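Local coordinates for myosin-2 (Saccharomyces cerevisiae, PDB 6IXO), which carries organelles and other cargo along actin cables as a class V myosin, its globular tail domain, the part modelled here, binding the cargo receptors, at residues L286-K291 against Y311-A316; Q317-I322 against Y341-V346; M247-L252 against I322-V327; C241-I246 against I368-E373. All blocks are in the same frame, centred on the assembly; numbering follows the deposited sequence.

How the interactions relate
All four contacts lie on the same side of the chain's centre in the globular tail, and helix 315-323 takes part in the first three. Interaction 1 leads into that helix, interaction 2 packs its middle against helix 336-350, and interaction 3 ties down its C-terminal exit; interactions 2 and 3 share Ile322. The centres of interactions 1 and 2 lie about 11 Å apart, as do those of interactions 1 and 4, where Phe242 CE1 meets Leu313 CD2 at 3.6 Å. Interaction 4 closes the longest loop, inside which the other three are nested. Gln317 of interaction 2 ties to Ile368 of interaction 4 through a probable hydrogen bond, NE2 to O 3.0 Å. The sulfate sits at interaction 3.

Interaction 1 (L286-K291 against Y311-A316); sequences LIQTAK and YSLTPA
Gln288 reaches from helix 284-294 into the turn before helix 315-323 and grips Ser312 with both ends of its amide. Ser312 N donates to Gln288 OE1 at 2.7 Å, arriving in the carbonyl plane on a lone pair, while Gln288 NE2 makes a longer, weak bond of 3.0 Å to Ser312 OG. The same NE2 hangs over the centre of the Tyr311 ring, 3.5 Å above its plane. With CG beside the backbone N (chi1 -76°) and the chain extended beyond it, the amide stretches out to the turn. Leu313 CG also approaches Gln288 OE1, at 3.8 Å, and Gln284 OE1 accepts a further bond from NE2. Thr314 then caps the start of helix 315-323. A leucine in place of Gln288 would probably leave Ser312 N without its acceptor and the Tyr311 face without its amide cover. The two-ended grip, with a second partner on NE2, makes the oxygen and nitrogen not interchangeable and probably fixes this buried amide in one rotation.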
loop_
_atom_site.group_PDB
_atom_site.type_symbol
_atom_site.label_atom_id
_atom_site.label_comp_id
_atom_site.label_asym_id
_atom_site.label_seq_id
_atom_site.Cartn_x
_atom_site.Cartn_y
_atom_site.Cartn_z
ATOM N N LEU A 286 -8.228 -15.693 12.327
ATOM C CA LEU A 286 -8.431 -15.063 13.654
ATOM C C LEU A 286 -9.885 -15.186 14.105
ATOM O O LEU A 286 -10.197 -15.527 15.275
ATOM C CB LEU A 286 -8.047 -13.578 13.613
ATOM C CG LEU A 286 -6.556 -13.354 13.426
ATOM C CD1 LEU A 286 -6.310 -11.860 13.299
ATOM C CD2 LEU A 286 -5.835 -13.930 14.693
ATOM N N ILE A 287 -10.803 -14.922 13.186
ATOM C CA ILE A 287 -12.229 -15.006 13.576
ATOM C C ILE A 287 -12.551 -16.458 14.039
ATOM O O ILE A 287 -13.202 -16.704 15.083
ATOM C CB ILE A 287 -13.140 -14.577 12.401
ATOM C CG1 ILE A 287 -12.999 -13.061 12.170
ATOM C CG2 ILE A 287 -14.640 -15.047 12.606
ATOM C CD1 ILE A 287 -13.638 -12.558 10.819
ATOM N N GLN A 288 -12.101 -17.427 13.258
ATOM C CA GLN A 288 -12.452 -18.817 13.576
ATOM C C GLN A 288 -11.723 -19.282 14.847
ATOM O O GLN A 288 -12.222 -20.115 15.584
ATOM C CB GLN A 288 -12.128 -19.716 12.387
ATOM C CG GLN A 288 -13.165 -19.593 11.250
ATOM C CD GLN A 288 -12.720 -20.299 9.973
ATOM O OE1 GLN A 288 -12.024 -21.313 10.029
ATOM N NE2 GLN A 288 -13.111 -19.747 8.805
ATOM N N THR A 289 -10.527 -18.759 15.089
ATOM C CA THR A 289 -9.841 -19.091 16.346
ATOM C C THR A 289 -10.611 -18.574 17.557
ATOM O O THR A 289 -10.818 -19.309 18.563
ATOM C CB THR A 289 -8.422 -18.534 16.337
ATOM O OG1 THR A 289 -7.714 -19.217 15.310
ATOM C CG2 THR A 289 -7.683 -18.758 17.698
ATOM N N ALA A 290 -11.041 -17.317 17.475
ATOM C CA ALA A 290 -11.884 -16.735 18.530
ATOM C C ALA A 290 -13.105 -17.589 18.775
ATOM O O ALA A 290 -13.506 -17.829 19.941
ATOM C CB ALA A 290 -12.286 -15.293 18.151
ATOM N N LYS A 291 -13.737 -18.071 17.701
ATOM C CA LYS A 291 -14.937 -18.932 17.896
ATOM C C LYS A 291 -14.547 -20.222 18.612
ATOM O O LYS A 291 -15.204 -20.669 19.550
ATOM C CB LYS A 291 -15.606 -19.269 16.570
ATOM C CG LYS A 291 -16.413 -18.090 15.990
ATOM C CD LYS A 291 -16.852 -18.314 14.539
ATOM C CE LYS A 291 -17.853 -17.251 14.053
ATOM N NZ LYS A 291 -17.440 -15.846 14.356
ATOM N N TYR A 311 -13.943 -23.711 9.091
ATOM C CA TYR A 311 -13.650 -24.281 7.768
ATOM C C TYR A 311 -12.314 -23.808 7.197
ATOM O O TYR A 311 -11.871 -24.304 6.165
ATOM C CB TYR A 311 -14.782 -23.964 6.759
ATOM C CG TYR A 311 -15.035 -22.481 6.541
ATOM C CD1 TYR A 311 -14.317 -21.759 5.598
ATOM C CD2 TYR A 311 -15.996 -21.809 7.283
ATOM C CE1 TYR A 311 -14.540 -20.397 5.408
ATOM C CE2 TYR A 311 -16.225 -20.455 7.103
ATOM C CZ TYR A 311 -15.498 -19.754 6.162
ATOM O OH TYR A 311 -15.738 -18.412 5.995
ATOM N N SER A 312 -11.668 -22.841 7.839
ATOM C CA SER A 312 -10.367 -22.401 7.342
ATOM C C SER A 312 -9.208 -22.982 8.143
ATOM O O SER A 312 -8.037 -22.671 7.894
ATOM C CB SER A 312 -10.289 -20.877 7.348
ATOM O OG SER A 312 -11.269 -20.337 6.476
ATOM N N LEU A 313 -9.532 -23.795 9.139
ATOM C CA LEU A 313 -8.497 -24.363 9.981
ATOM C C LEU A 313 -8.365 -25.837 9.650
ATOM O O LEU A 313 -9.363 -26.502 9.407
ATOM C CB LEU A 313 -8.821 -24.163 11.455
ATOM C CG LEU A 313 -8.993 -22.707 11.913
ATOM C CD1 LEU A 313 -9.226 -22.695 13.449
ATOM C CD2 LEU A 313 -7.751 -21.900 11.569
ATOM N N THR A 314 -7.135 -26.341 9.620
ATOM C CA THR A 314 -6.903 -27.759 9.349
ATOM C C THR A 314 -7.112 -28.577 10.609
ATOM O O THR A 314 -7.074 -28.035 11.709
ATOM C CB THR A 314 -5.490 -28.000 8.872
ATOM O OG1 THR A 314 -4.620 -27.639 9.950
ATOM C CG2 THR A 314 -5.163 -27.115 7.579
ATOM N N PRO A 315 -7.302 -29.890 10.465
ATOM C CA PRO A 315 -7.431 -30.651 11.709
ATOM C C PRO A 315 -6.207 -30.516 12.643
ATOM O O PRO A 315 -6.389 -30.469 13.870
ATOM C CB PRO A 315 -7.598 -32.089 11.214
ATOM C CG PRO A 315 -8.249 -31.957 9.902
ATOM C CD PRO A 315 -7.566 -30.727 9.281
ATOM N N ALA A 316 -4.994 -30.436 12.087
ATOM C CA ALA A 316 -3.804 -30.312 12.936
ATOM C C ALA A 316 -3.832 -28.986 13.698
ATOM O O ALA A 316 -3.366 -28.904 14.832
ATOM C CB ALA A 316 -2.514 -30.429 12.099
#

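Interaction 2 (Q317-I322 against Y341-V346); sequences QLQKLI and YVADIV
Gln319 lies across Val342 and Val346, its side chain at an oblique angle to the first and nearly perpendicular to the second. Its CB rests 3.6 Å from Val342 CG1, and the amide lies between Ala343 and Val346, with OE1 against Val346 CG2 at 3.5 Å and NE2 against Ala343 CB at 3.4 Å. The placement follows from an extended chain whose CG is anti to the backbone N (chi1 179°), which swings the glutamine over the neighbouring helix. One turn further on, Ile322 and Val342 meet tip to tip, CD1 to CG2 at 3.9 Å. Val342 is thus held through both methyls, CG1 by the glutamine and CG2 by the isoleucine. Cutting Gln319 back to an alanine is likely to leave a gap beside Ala343 and Val346, where the amide now lies. Around this interface Leu318 turns to Arg307 of helix 300-309, and Ile322 also touches Ile334. The axes of the two short segments approach to 9.4 Å at 154° between their directions, a near-antiparallel helix pair joined by the connection 324-335, as befits the all-helical tail of class V myosins.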
loop_
_atom_site.group_PDB
_atom_site.type_symbol
_atom_site.label_atom_id
_atom_site.label_comp_id
_atom_site.label_asym_id
_atom_site.label_seq_id
_atom_site.Cartn_x
_atom_site.Cartn_y
_atom_site.Cartn_z
ATOM N N GLN A 317 -4.341 -27.930 13.057
ATOM C CA GLN A 317 -4.498 -26.643 13.739
ATOM C C GLN A 317 -5.565 -26.708 14.830
ATOM O O GLN A 317 -5.364 -26.161 15.915
ATOM C CB GLN A 317 -4.853 -25.525 12.751
ATOM C CG GLN A 317 -3.671 -25.216 11.797
ATOM C CD GLN A 317 -4.081 -24.352 10.596
ATOM O OE1 GLN A 317 -5.233 -24.375 10.170
ATOM N NE2 GLN A 317 -3.116 -23.620 10.034
ATOM N N LEU A 318 -6.702 -27.319 14.523
ATOM C CA LEU A 318 -7.739 -27.548 15.539
ATOM C C LEU A 318 -7.130 -28.262 16.735
ATOM O O LEU A 318 -7.410 -27.931 17.895
ATOM C CB LEU A 318 -8.892 -28.386 14.981
ATOM C CG LEU A 318 -9.713 -27.695 13.896
ATOM C CD1 LEU A 318 -10.826 -28.597 13.392
ATOM C CD2 LEU A 318 -10.275 -26.395 14.416
ATOM N N GLN A 319 -6.292 -29.258 16.453
ATOM C CA GLN A 319 -5.759 -30.064 17.549
ATOM C C GLN A 319 -4.821 -29.265 18.448
ATOM O O GLN A 319 -4.886 -29.403 19.659
ATOM C CB GLN A 319 -5.027 -31.294 17.015
ATOM C CG GLN A 319 -4.439 -32.149 18.125
ATOM C CD GLN A 319 -3.695 -33.327 17.566
ATOM O OE1 GLN A 319 -3.136 -33.241 16.483
ATOM N NE2 GLN A 319 -3.700 -34.443 18.284
ATOM N N LYS A 320 -3.923 -28.466 17.854
ATOM C CA LYS A 320 -3.026 -27.617 18.646
ATOM C C LYS A 320 -3.805 -26.663 19.526
ATOM O O LYS A 320 -3.475 -26.451 20.686
ATOM C CB LYS A 320 -2.098 -26.778 17.747
ATOM C CG LYS A 320 -1.003 -27.541 17.061
ATOM C CD LYS A 320 0.030 -28.058 18.039
ATOM C CE LYS A 320 1.031 -28.965 17.328
ATOM N NZ LYS A 320 2.138 -29.358 18.219
ATOM N N LEU A 321 -4.814 -26.035 18.938
ATOM C CA LEU A 321 -5.580 -25.032 19.663
ATOM C C LEU A 321 -6.359 -25.685 20.798
ATOM O O LEU A 321 -6.352 -25.183 21.926
ATOM C CB LEU A 321 -6.534 -24.311 18.734
ATOM C CG LEU A 321 -5.809 -23.434 17.694
ATOM C CD1 LEU A 321 -6.811 -22.966 16.656
ATOM C CD2 LEU A 321 -5.147 -22.239 18.372
ATOM N N ILE A 322 -7.039 -26.784 20.473
ATOM C CA ILE A 322 -7.811 -27.501 21.495
ATOM C C ILE A 322 -6.899 -28.095 22.571
ATOM O O ILE A 322 -7.244 -28.039 23.771
ATOM C CB ILE A 322 -8.663 -28.633 20.878
ATOM C CG1 ILE A 322 -9.768 -28.026 20.023
ATOM C CG2 ILE A 322 -9.296 -29.559 22.016
ATOM C CD1 ILE A 322 -10.456 -29.001 19.129
ATOM N N TYR A 341 -10.616 -38.119 19.957
ATOM C CA TYR A 341 -11.404 -37.966 18.741
ATOM C C TYR A 341 -10.708 -37.019 17.767
ATOM O O TYR A 341 -10.569 -37.309 16.571
ATOM C CB TYR A 341 -12.793 -37.442 19.064
ATOM C CG TYR A 341 -13.691 -37.291 17.854
ATOM C CD1 TYR A 341 -13.964 -38.372 17.032
ATOM C CD2 TYR A 341 -14.294 -36.077 17.556
ATOM C CE1 TYR A 341 -14.801 -38.246 15.933
ATOM C CE2 TYR A 341 -15.136 -35.940 16.457
ATOM C CZ TYR A 341 -15.383 -37.031 15.649
ATOM O OH TYR A 341 -16.214 -36.918 14.555
ATOM N N VAL A 342 -10.276 -35.880 18.291
ATOM C CA VAL A 342 -9.570 -34.901 17.482
ATOM C C VAL A 342 -8.259 -35.475 16.929
ATOM O O VAL A 342 -7.977 -35.335 15.740
ATOM C CB VAL A 342 -9.280 -33.641 18.287
ATOM C CG1 VAL A 342 -8.293 -32.768 17.550
ATOM C CG2 VAL A 342 -10.577 -32.896 18.569
ATOM N N ALA A 343 -7.478 -36.128 17.792
ATOM C CA ALA A 343 -6.186 -36.701 17.396
ATOM C C ALA A 343 -6.373 -37.754 16.308
ATOM O O ALA A 343 -5.542 -37.896 15.410
ATOM C CB ALA A 343 -5.466 -37.303 18.602
ATOM N N ASP A 344 -7.482 -38.479 16.387
ATOM C CA ASP A 344 -7.808 -39.462 15.368
ATOM C C ASP A 344 -8.243 -38.803 14.059
ATOM O O ASP A 344 -7.973 -39.344 12.985
ATOM C CB ASP A 344 -8.886 -40.420 15.877
ATOM C CG ASP A 344 -8.326 -41.448 16.846
ATOM O OD1 ASP A 344 -7.152 -41.843 16.664
ATOM O OD2 ASP A 344 -9.046 -41.848 17.791
ATOM N N ILE A 345 -8.900 -37.643 14.128
ATOM C CA ILE A 345 -9.258 -36.952 12.893
ATOM C C ILE A 345 -7.984 -36.484 12.202
ATOM O O ILE A 345 -7.873 -36.521 10.968
ATOM C CB ILE A 345 -10.199 -35.765 13.131
ATOM C CG1 ILE A 345 -11.590 -36.283 13.480
ATOM C CG2 ILE A 345 -10.274 -34.870 11.884
ATOM C CD1 ILE A 345 -12.575 -35.207 13.819
ATOM N N VAL A 346 -7.011 -36.069 13.007
ATOM C CA VAL A 346 -5.729 -35.642 12.465
ATOM C C VAL A 346 -4.980 -36.835 11.859
ATOM O O VAL A 346 -4.537 -36.773 10.717
ATOM C CB VAL A 346 -4.853 -34.970 13.532
ATOM C CG1 VAL A 346 -3.430 -34.816 13.022
ATOM C CG2 VAL A 346 -5.426 -33.600 13.910
#

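Interaction 3 (M247-L252 against I322-V327); sequences MKRNFL and ISQYQV. With SO4 (sulfate ion), chain C.
Arg249 and Gln324 both set CG beside the backbone N (chi1 near -68° in each), which brings their chains across one another, Arg249 CG to Gln324 CD at 3.7 Å. Gln326 starts the same way but bends at chi2 (-64°), folding its amide back toward the backbone of Arg249. The contact belongs to the DIL domain of the helical tail: the loop joining helices 223-247 and 254-273 packs against the chain as it leaves helix 315-323. Leu252 CD1 packs against Gln324 CB at 4.0 Å; the leucine is buried and also touches Leu293 of helix 284-294. The backbones are joined where Gln326 N donates to Leu252 O; the modelled 2.5 Å is improbably short, and the exact length is doubtful. Over at Asn250, the amide stands almost perpendicular to that of Gln326. Tyr325 turns its CB away from the loop; its hydroxyl bonds Glu331, and its ring makes a cation-pi contact with Lys297. Beyond its bend at chi3, the Arg249 guanidinium holds a sulfate ion, probably from the crystallisation liquor, by two nitrogens: NH1 to O2 at 2.9 Å and NH2 to O3 at 2.8 Å.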
loop_
_atom_site.group_PDB
_atom_site.type_symbol
_atom_site.label_atom_id
_atom_site.label_comp_id
_atom_site.label_asym_id
_atom_site.label_seq_id
_atom_site.Cartn_x
_atom_site.Cartn_y
_atom_site.Cartn_z
ATOM N N MET A 247 1.078 -20.869 18.807
ATOM C CA MET A 247 2.241 -21.352 19.603
ATOM C C MET A 247 2.042 -21.244 21.117
ATOM O O MET A 247 2.827 -21.775 21.888
ATOM C CB MET A 247 3.493 -20.558 19.226
ATOM C CG MET A 247 3.917 -20.739 17.783
ATOM S SD MET A 247 5.561 -20.040 17.440
ATOM C CE MET A 247 5.163 -18.289 17.427
ATOM N N LYS A 248 1.018 -20.516 21.564
ATOM C CA LYS A 248 0.968 -20.186 22.981
ATOM C C LYS A 248 0.340 -21.330 23.772
ATOM O O LYS A 248 -0.750 -21.784 23.459
ATOM C CB LYS A 248 0.200 -18.876 23.210
ATOM C CG LYS A 248 1.031 -17.675 22.657
ATOM C CD LYS A 248 0.332 -16.350 22.912
ATOM C CE LYS A 248 1.151 -15.199 22.294
ATOM N NZ LYS A 248 2.388 -14.915 23.068
ATOM N N ARG A 249 1.061 -21.820 24.764
ATOM C CA ARG A 249 0.615 -23.036 25.452
ATOM C C ARG A 249 0.023 -22.763 26.805
ATOM O O ARG A 249 -0.638 -23.631 27.428
ATOM C CB ARG A 249 1.794 -24.029 25.565
ATOM C CG ARG A 249 2.143 -24.532 24.199
ATOM C CD ARG A 249 3.306 -25.444 24.195
ATOM N NE ARG A 249 2.900 -26.742 24.707
ATOM C CZ ARG A 249 3.545 -27.863 24.415
ATOM N NH1 ARG A 249 3.137 -29.022 24.924
ATOM N NH2 ARG A 249 4.599 -27.811 23.604
ATOM N N ASN A 250 0.212 -21.556 27.303
ATOM C CA ASN A 250 -0.444 -21.316 28.604
ATOM C C ASN A 250 -1.224 -19.996 28.533
ATOM O O ASN A 250 -0.979 -19.074 29.315
ATOM C CB ASN A 250 0.605 -21.302 29.726
ATOM C CG ASN A 250 -0.010 -21.094 31.084
ATOM O OD1 ASN A 250 -1.179 -21.410 31.289
ATOM N ND2 ASN A 250 0.766 -20.548 32.018
ATOM N N PHE A 251 -2.163 -19.905 27.585
ATOM C CA PHE A 251 -2.687 -18.599 27.210
ATOM C C PHE A 251 -4.091 -18.656 26.638
ATOM O O PHE A 251 -4.921 -17.789 26.910
ATOM C CB PHE A 251 -1.720 -17.991 26.185
ATOM C CG PHE A 251 -2.070 -16.601 25.718
ATOM C CD1 PHE A 251 -1.672 -15.485 26.448
ATOM C CD2 PHE A 251 -2.740 -16.409 24.503
ATOM C CE1 PHE A 251 -1.952 -14.192 25.979
ATOM C CE2 PHE A 251 -2.995 -15.125 24.021
ATOM C CZ PHE A 251 -2.589 -14.017 24.764
ATOM N N LEU A 252 -4.342 -19.658 25.810
ATOM C CA LEU A 252 -5.623 -19.760 25.110
ATOM C C LEU A 252 -6.682 -20.239 26.110
ATOM O O LEU A 252 -6.462 -21.199 26.822
ATOM C CB LEU A 252 -5.518 -20.727 23.931
ATOM C CG LEU A 252 -4.356 -20.437 22.943
ATOM C CD1 LEU A 252 -4.162 -21.657 22.098
ATOM C CD2 LEU A 252 -4.786 -19.219 22.080
ATOM N N ILE A 322 -7.039 -26.784 20.473
ATOM C CA ILE A 322 -7.811 -27.501 21.495
ATOM C C ILE A 322 -6.899 -28.095 22.571
ATOM O O ILE A 322 -7.244 -28.039 23.771
ATOM C CB ILE A 322 -8.663 -28.633 20.878
ATOM C CG1 ILE A 322 -9.768 -28.026 20.023
ATOM C CG2 ILE A 322 -9.296 -29.559 22.016
ATOM C CD1 ILE A 322 -10.456 -29.001 19.129
ATOM N N SER A 323 -5.756 -28.686 22.178
ATOM C CA SER A 323 -4.947 -29.364 23.204
ATOM C C SER A 323 -4.259 -28.312 24.072
ATOM O O SER A 323 -3.879 -28.595 25.172
ATOM C CB SER A 323 -3.914 -30.326 22.598
ATOM O OG SER A 323 -3.129 -29.653 21.635
ATOM N N GLN A 324 -4.104 -27.087 23.565
ATOM C CA GLN A 324 -3.488 -26.020 24.368
ATOM C C GLN A 324 -4.477 -25.130 25.108
ATOM O O GLN A 324 -4.080 -24.197 25.805
ATOM C CB GLN A 324 -2.601 -25.129 23.443
ATOM C CG GLN A 324 -1.369 -25.949 22.982
ATOM C CD GLN A 324 -0.648 -25.272 21.816
ATOM O OE1 GLN A 324 -0.787 -24.056 21.598
ATOM N NE2 GLN A 324 0.113 -26.056 21.073
ATOM N N TYR A 325 -5.764 -25.385 24.915
ATOM C CA TYR A 325 -6.817 -24.611 25.583
ATOM C C TYR A 325 -6.682 -24.652 27.111
ATOM O O TYR A 325 -6.540 -25.727 27.673
ATOM C CB TYR A 325 -8.182 -25.163 25.197
ATOM C CG TYR A 325 -9.355 -24.423 25.815
ATOM C CD1 TYR A 325 -9.792 -23.224 25.284
ATOM C CD2 TYR A 325 -10.054 -24.966 26.906
ATOM C CE1 TYR A 325 -10.907 -22.546 25.828
ATOM C CE2 TYR A 325 -11.130 -24.302 27.463
ATOM C CZ TYR A 325 -11.567 -23.103 26.894
ATOM O OH TYR A 325 -12.631 -22.480 27.469
ATOM N N GLN A 326 -6.733 -23.516 27.797
ATOM C CA GLN A 326 -6.559 -23.572 29.277
ATOM C C GLN A 326 -7.890 -23.366 30.016
ATOM O O GLN A 326 -8.436 -22.270 29.991
ATOM C CB GLN A 326 -5.576 -22.503 29.749
ATOM C CG GLN A 326 -4.130 -22.757 29.290
ATOM C CD GLN A 326 -3.553 -24.034 29.885
ATOM O OE1 GLN A 326 -3.625 -24.245 31.088
ATOM N NE2 GLN A 326 -2.998 -24.894 29.039
ATOM N N VAL A 327 -8.379 -24.399 30.687
ATOM C CA VAL A 327 -9.654 -24.287 31.395
ATOM C C VAL A 327 -9.518 -23.413 32.632
ATOM O O VAL A 327 -8.499 -23.409 33.309
ATOM C CB VAL A 327 -10.229 -25.673 31.814
ATOM C CG1 VAL A 327 -10.620 -26.482 30.585
ATOM C CG2 VAL A 327 -9.251 -26.445 32.707
HETATM S S SO4 C . 4.860 -30.972 22.404
HETATM O O1 SO4 C . 5.302 -32.203 21.753
HETATM O O2 SO4 C . 4.869 -31.147 23.853
HETATM O O3 SO4 C . 5.752 -29.877 22.038
HETATM O O4 SO4 C . 3.506 -30.646 21.967
#

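Interaction 4 (C241-I246 against I368-E373); sequences CFNELI and IFITPE
Phe242 and Ile370 pack at about a right angle, the isoleucine bringing CD1 to 3.7 Å from Phe242 CD2. The ring edge also receives Ile368 O, which lies near the ring plane, 3.6 Å from Phe242 CE2. A turn later along helix 223-247, Ile246 adds CD1 against Ile368 CB at 4.2 Å and turns CG2 to Phe369 CE1 at 4.0 Å. Phe242 gets there with CG anti to its backbone nitrogen (chi1 178°), and its ring is further packed by Thr289 and Gln317. Thus a loop, extended from Phe369 onward, that follows helix 336-350 in the chain runs alongside helix 223-247 of the DIL domain, within the helical tail, in roughly the opposite direction. Phe369 lies farther out, its ring crossing the Asn243 side chain obliquely with the amide and ring planes 81° apart; Asn243 O sits at the ring edge, in its plane. Here the contact turns polar. Asn243 reads both backbone groups of Ile370: OD1 takes the N-H at 2.8 Å on a lone pair in the carbonyl plane, and ND2 donates to Ile370 O at 2.8 Å along a nearly straight line (166°), the acceptor lying close to the amide plane.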
loop_
_atom_site.group_PDB
_atom_site.type_symbol
_atom_site.label_atom_id
_atom_site.label_comp_id
_atom_site.label_asym_id
_atom_site.label_seq_id
_atom_site.Cartn_x
_atom_site.Cartn_y
_atom_site.Cartn_z
ATOM N N CYS A 241 -0.678 -12.890 13.261
ATOM C CA CYS A 241 -1.321 -13.026 14.609
ATOM C C CYS A 241 -1.749 -14.467 14.902
ATOM O O CYS A 241 -1.604 -14.957 16.045
ATOM C CB CYS A 241 -2.542 -12.102 14.733
ATOM S SG CYS A 241 -1.996 -10.362 14.742
ATOM N N PHE A 242 -2.298 -15.142 13.899
ATOM C CA PHE A 242 -2.652 -16.554 14.062
ATOM C C PHE A 242 -1.428 -17.379 14.503
ATOM O O PHE A 242 -1.497 -18.213 15.428
ATOM C CB PHE A 242 -3.217 -17.140 12.756
ATOM C CG PHE A 242 -3.551 -18.614 12.869
ATOM C CD1 PHE A 242 -4.776 -19.024 13.408
ATOM C CD2 PHE A 242 -2.612 -19.597 12.489
ATOM C CE1 PHE A 242 -5.099 -20.408 13.546
ATOM C CE2 PHE A 242 -2.915 -20.998 12.627
ATOM C CZ PHE A 242 -4.171 -21.388 13.162
ATOM N N ASN A 243 -0.314 -17.158 13.818
ATOM C CA ASN A 243 0.884 -17.920 14.084
ATOM C C ASN A 243 1.328 -17.686 15.517
ATOM O O ASN A 243 1.773 -18.607 16.173
ATOM C CB ASN A 243 2.002 -17.554 13.109
ATOM C CG ASN A 243 1.711 -18.032 11.671
ATOM O OD1 ASN A 243 0.810 -18.853 11.442
ATOM N ND2 ASN A 243 2.512 -17.561 10.718
ATOM N N GLU A 244 1.196 -16.467 16.017
ATOM C CA GLU A 244 1.580 -16.222 17.415
ATOM C C GLU A 244 0.625 -16.937 18.341
ATOM O O GLU A 244 1.040 -17.547 19.350
ATOM C CB GLU A 244 1.591 -14.725 17.742
ATOM C CG GLU A 244 2.757 -13.964 17.049
ATOM C CD GLU A 244 4.118 -14.416 17.548
ATOM O OE1 GLU A 244 4.256 -14.784 18.748
ATOM O OE2 GLU A 244 5.063 -14.423 16.735
ATOM N N LEU A 245 -0.664 -16.845 18.027
ATOM C CA LEU A 245 -1.648 -17.468 18.876
ATOM C C LEU A 245 -1.433 -18.968 18.963
ATOM O O LEU A 245 -1.516 -19.562 20.033
ATOM C CB LEU A 245 -3.059 -17.176 18.353
ATOM C CG LEU A 245 -3.580 -15.803 18.691
ATOM C CD1 LEU A 245 -4.755 -15.433 17.700
ATOM C CD2 LEU A 245 -4.099 -15.795 20.131
ATOM N N ILE A 246 -1.152 -19.607 17.835
ATOM C CA ILE A 246 -1.182 -21.072 17.863
ATOM C C ILE A 246 0.034 -21.673 18.611
ATOM O O ILE A 246 0.020 -22.860 19.008
ATOM C CB ILE A 246 -1.262 -21.662 16.417
ATOM C CG1 ILE A 246 -1.790 -23.110 16.503
ATOM C CG2 ILE A 246 0.097 -21.491 15.644
ATOM C CD1 ILE A 246 -2.200 -23.725 15.212
ATOM N N ILE A 368 1.556 -26.214 10.665
ATOM C CA ILE A 368 0.448 -25.632 11.402
ATOM C C ILE A 368 0.404 -24.106 11.235
ATOM O O ILE A 368 -0.557 -23.468 11.650
ATOM C CB ILE A 368 0.532 -25.935 12.891
ATOM C CG1 ILE A 368 1.763 -25.250 13.501
ATOM C CG2 ILE A 368 0.551 -27.460 13.130
ATOM C CD1 ILE A 368 1.908 -25.398 15.001
ATOM N N PHE A 369 1.452 -23.527 10.649
ATOM C CA PHE A 369 1.540 -22.065 10.520
ATOM C C PHE A 369 0.948 -21.620 9.181
ATOM O O PHE A 369 0.975 -22.370 8.208
ATOM C CB PHE A 369 3.015 -21.586 10.598
ATOM C CG PHE A 369 3.668 -21.787 11.956
ATOM C CD1 PHE A 369 3.246 -21.047 13.050
ATOM C CD2 PHE A 369 4.717 -22.695 12.120
ATOM C CE1 PHE A 369 3.838 -21.217 14.308
ATOM C CE2 PHE A 369 5.313 -22.874 13.378
ATOM C CZ PHE A 369 4.863 -22.130 14.471
ATOM N N ILE A 370 0.476 -20.382 9.130
ATOM C CA ILE A 370 0.093 -19.801 7.849
ATOM C C ILE A 370 1.298 -19.028 7.341
ATOM O O ILE A 370 1.834 -18.182 8.055
ATOM C CB ILE A 370 -1.083 -18.860 8.022
ATOM C CG1 ILE A 370 -2.288 -19.625 8.581
ATOM C CG2 ILE A 370 -1.501 -18.173 6.680
ATOM C CD1 ILE A 370 -3.364 -18.647 8.974
ATOM N N THR A 371 1.723 -19.300 6.129
ATOM C CA THR A 371 2.819 -18.517 5.546
ATOM C C THR A 371 2.398 -17.078 5.232
ATOM O O THR A 371 1.508 -16.881 4.424
ATOM C CB THR A 371 3.286 -19.175 4.269
ATOM O OG1 THR A 371 3.775 -20.471 4.601
ATOM C CG2 THR A 371 4.374 -18.328 3.593
ATOM N N PRO A 372 3.014 -16.072 5.883
ATOM C CA PRO A 372 2.641 -14.678 5.566
ATOM C C PRO A 372 3.015 -14.346 4.114
ATOM O O PRO A 372 4.028 -14.858 3.630
ATOM C CB PRO A 372 3.464 -13.844 6.558
ATOM C CG PRO A 372 3.882 -14.833 7.651
ATOM C CD PRO A 372 4.010 -16.157 6.957
ATOM N N GLU A 373 2.186 -13.571 3.423
ATOM C CA GLU A 373 2.528 -13.208 2.022
ATOM C C GLU A 373 3.424 -11.999 2.075
ATOM O O GLU A 373 2.986 -10.939 2.542
ATOM C CB GLU A 373 1.288 -12.871 1.198
ATOM C CG GLU A 373 0.386 -14.039 0.851
ATOM C CD GLU A 373 1.101 -15.158 0.111
ATOM O OE1 GLU A 373 0.683 -16.327 0.281
ATOM O OE2 GLU A 373 2.068 -14.875 -0.636
#